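Local coordinates for protein metallo-beta-lactamase (Simiduia agarivorans, PDB 6MFI) that probably hydrolyses beta-lactam antibiotics as a subclass B3 metallo-beta-lactamase whose active site holds two zinc ions, at residues I78-D83 with G117-L122. Residues are numbered along the deposited sequence; the frame is centred on the assembly and turned at random. Where two conformers were deposited one is given.
Sequences IDSGTD and GGMASL
With chi1 at 69°, Ser80 tucks its hydroxyl between its own backbone N and carbonyl carbon and presses it against the Gly118-Met119 peptide, where OG lies 3.2 Å from Gly118 C. Met119 reaches back along a chain that bends at chi2 and chi3, which brings SD to 3.8 Å from Ser80 CB and lays the methyl CE 3.9 Å from Asp79 CA. From one turn further along the helix, Leu122 sets CD1 3.7 Å from the same Ser80 CB; its side chain also packs on helix 85-95.

A backbone hydrogen bond joins the segments: Gly118 N donates to Gly81 O at 3.0 Å, nearly straight at 160°. Gly118, the N-cap residue of helix 119-126, lies with its CA 3.6 Å from Asp83 CA, so the two backbones meet directly.

The loop after strand 74-78 is thus joined to the start of the helix just beyond the zinc ligands Asp114 and His115. Asp79 is held separately, by Tyr210 and Ser109 N. Ser80 OG lies in hydrogen-bonding reach of both His115 O and Gly81 O, and its one proton can serve only one of them at a time; the link to His115 O is consistent with Ser80 acting as a second-shell support for the backbone of helix 113-116, which carries both zinc ligands.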
ATOM      1  N   ILE A  78      -2.642   4.579  -5.396  1.00  9.34           N
ATOM      2  CA  ILE A  78      -2.600   3.294  -4.709  1.00  9.26           C
ATOM      3  C   ILE A  78      -3.226   3.457  -3.333  1.00  8.97           C
ATOM      4  O   ILE A  78      -2.877   4.385  -2.590  1.00  9.01           O
ATOM      5  CB  ILE A  78      -1.162   2.762  -4.600  1.00  9.63           C
ATOM      6  CG1 ILE A  78      -0.407   2.978  -5.913  1.00 10.09           C
ATOM      7  CG2 ILE A  78      -1.168   1.286  -4.224  1.00  9.66           C
ATOM      8  CD1 ILE A  78       1.092   2.826  -5.783  1.00 18.97           C
ATOM      9  N   ASP A  79      -4.159   2.560  -3.003  1.00  8.79           N
ATOM     10  CA  ASP A  79      -4.833   2.502  -1.709  1.00  8.84           C
ATOM     11  C   ASP A  79      -5.756   3.696  -1.491  1.00  9.58           C
ATOM     12  O   ASP A  79      -5.566   4.766  -2.078  1.00  8.90           O
ATOM     13  CB  ASP A  79      -3.817   2.398  -0.567  1.00  8.82           C
ATOM     14  CG  ASP A  79      -3.270   0.994  -0.402  1.00  8.96           C
ATOM     15  OD1 ASP A  79      -3.835   0.061  -1.008  1.00  9.61           O
ATOM     16  OD2 ASP A  79      -2.277   0.825   0.336  1.00  9.38           O
ATOM     17  N   SER A  80      -6.762   3.510  -0.636  1.00  8.51           N
ATOM     18  CA  SER A  80      -7.762   4.529  -0.360  1.00  8.54           C
ATOM     19  C   SER A  80      -7.927   4.844   1.117  1.00  9.89           C
ATOM     20  O   SER A  80      -8.563   5.852   1.445  1.00  8.90           O
ATOM     21  CB  SER A  80      -9.128   4.095  -0.914  1.00  9.78           C
ATOM     22  OG  SER A  80      -9.638   2.992  -0.179  1.00  9.77           O
ATOM     23  N   GLY A  81      -7.387   4.024   2.012  1.00  9.75           N
ATOM     24  CA  GLY A  81      -7.740   4.129   3.410  1.00  9.81           C
ATOM     25  C   GLY A  81      -9.165   3.641   3.623  1.00 10.03           C
ATOM     26  O   GLY A  81      -9.780   3.012   2.763  1.00  9.72           O
ATOM     27  N   THR A  82      -9.690   3.949   4.805  1.00 10.27           N
ATOM     28  CA  THR A  82     -11.075   3.617   5.102  1.00 10.78           C
ATOM     29  C   THR A  82     -12.008   4.520   4.299  1.00 11.25           C
ATOM     30  O   THR A  82     -11.579   5.421   3.570  1.00  9.65           O
ATOM     31  CB  THR A  82     -11.352   3.750   6.599  1.00 10.49           C
ATOM     32  OG1 THR A  82     -11.233   5.124   6.988  1.00 10.79           O
ATOM     33  CG2 THR A  82     -10.365   2.916   7.402  1.00 10.60           C
ATOM     34  N   ASP A  83     -13.314   4.275   4.434  1.00 12.95           N
ATOM     35  CA  ASP A  83     -14.289   5.173   3.827  1.00 15.15           C
ATOM     36  C   ASP A  83     -14.176   6.576   4.407  1.00 16.39           C
ATOM     37  O   ASP A  83     -14.495   7.559   3.729  1.00 16.86           O
ATOM     38  CB  ASP A  83     -15.704   4.628   4.015  1.00 16.55           C
ATOM     39  CG  ASP A  83     -16.651   5.068   2.915  1.00 17.97           C
ATOM     40  OD1 ASP A  83     -16.182   5.294   1.779  1.00 18.16           O
ATOM     41  OD2 ASP A  83     -17.864   5.189   3.186  1.00 19.30           O
ATOM     42  N   GLY A 117     -11.037   0.387   2.114  1.00  9.69           N
ATOM     43  CA  GLY A 117     -12.406   0.566   2.572  1.00  9.73           C
ATOM     44  C   GLY A 117     -13.142   1.665   1.830  1.00  9.83           C
ATOM     45  O   GLY A 117     -14.345   1.561   1.581  1.00 10.25           O
ATOM     46  N   GLY A 118     -12.432   2.729   1.464  1.00  9.55           N
ATOM     47  CA  GLY A 118     -13.043   3.831   0.749  1.00  9.71           C
ATOM     48  C   GLY A 118     -12.728   3.834  -0.731  1.00  9.54           C
ATOM     49  O   GLY A 118     -12.784   4.881  -1.381  1.00 10.50           O
ATOM     50  N   MET A 119     -12.397   2.661  -1.276  1.00  9.76           N
ATOM     51  CA  MET A 119     -12.039   2.577  -2.688  1.00 10.32           C
ATOM     52  C   MET A 119     -13.230   2.896  -3.584  1.00 10.65           C
ATOM     53  O   MET A 119     -13.073   3.542  -4.626  1.00 11.21           O
ATOM     54  CB  MET A 119     -11.484   1.188  -3.003  1.00 10.55           C
ATOM     55  CG  MET A 119     -10.643   1.116  -4.267  1.00 11.35           C
ATOM     56  SD  MET A 119      -9.294   2.309  -4.280  1.00 11.37           S
ATOM     57  CE  MET A 119      -7.951   1.308  -3.642  1.00 10.81           C
ATOM     58  N   ALA A 120     -14.430   2.459  -3.192  1.00 10.55           N
ATOM     59  CA  ALA A 120     -15.610   2.701  -4.015  1.00 11.21           C
ATOM     60  C   ALA A 120     -15.929   4.188  -4.103  1.00 11.67           C
ATOM     61  O   ALA A 120     -16.375   4.671  -5.151  1.00 11.49           O
ATOM     62  CB  ALA A 120     -16.806   1.929  -3.461  1.00 11.28           C
ATOM     63  N   SER A 121     -15.708   4.930  -3.015  0.57 11.46           N
ATOM     64  CA  SER A 121     -15.973   6.365  -3.034  0.57 12.13           C
ATOM     65  C   SER A 121     -14.994   7.096  -3.946  0.57 11.59           C
ATOM     66  O   SER A 121     -15.387   8.002  -4.688  0.57 11.55           O
ATOM     67  CB  SER A 121     -15.912   6.928  -1.616  0.57 11.76           C
ATOM     68  OG  SER A 121     -16.918   6.359  -0.797  0.57 12.39           O
ATOM     69  N   LEU A 122     -13.716   6.714  -3.903  1.00 11.88           N
ATOM     70  CA  LEU A 122     -12.728   7.351  -4.770  1.00 12.28           C
ATOM     71  C   LEU A 122     -12.946   6.966  -6.228  1.00 12.86           C
ATOM     72  O   LEU A 122     -12.739   7.785  -7.130  1.00 13.09           O
ATOM     73  CB  LEU A 122     -11.317   6.976  -4.321  1.00 11.99           C
ATOM     74  CG  LEU A 122     -10.850   7.573  -2.992  1.00 12.53           C
ATOM     75  CD1 LEU A 122      -9.381   7.264  -2.755  1.00 12.94           C
ATOM     76  CD2 LEU A 122     -11.097   9.073  -2.962  1.00 12.89           C
TER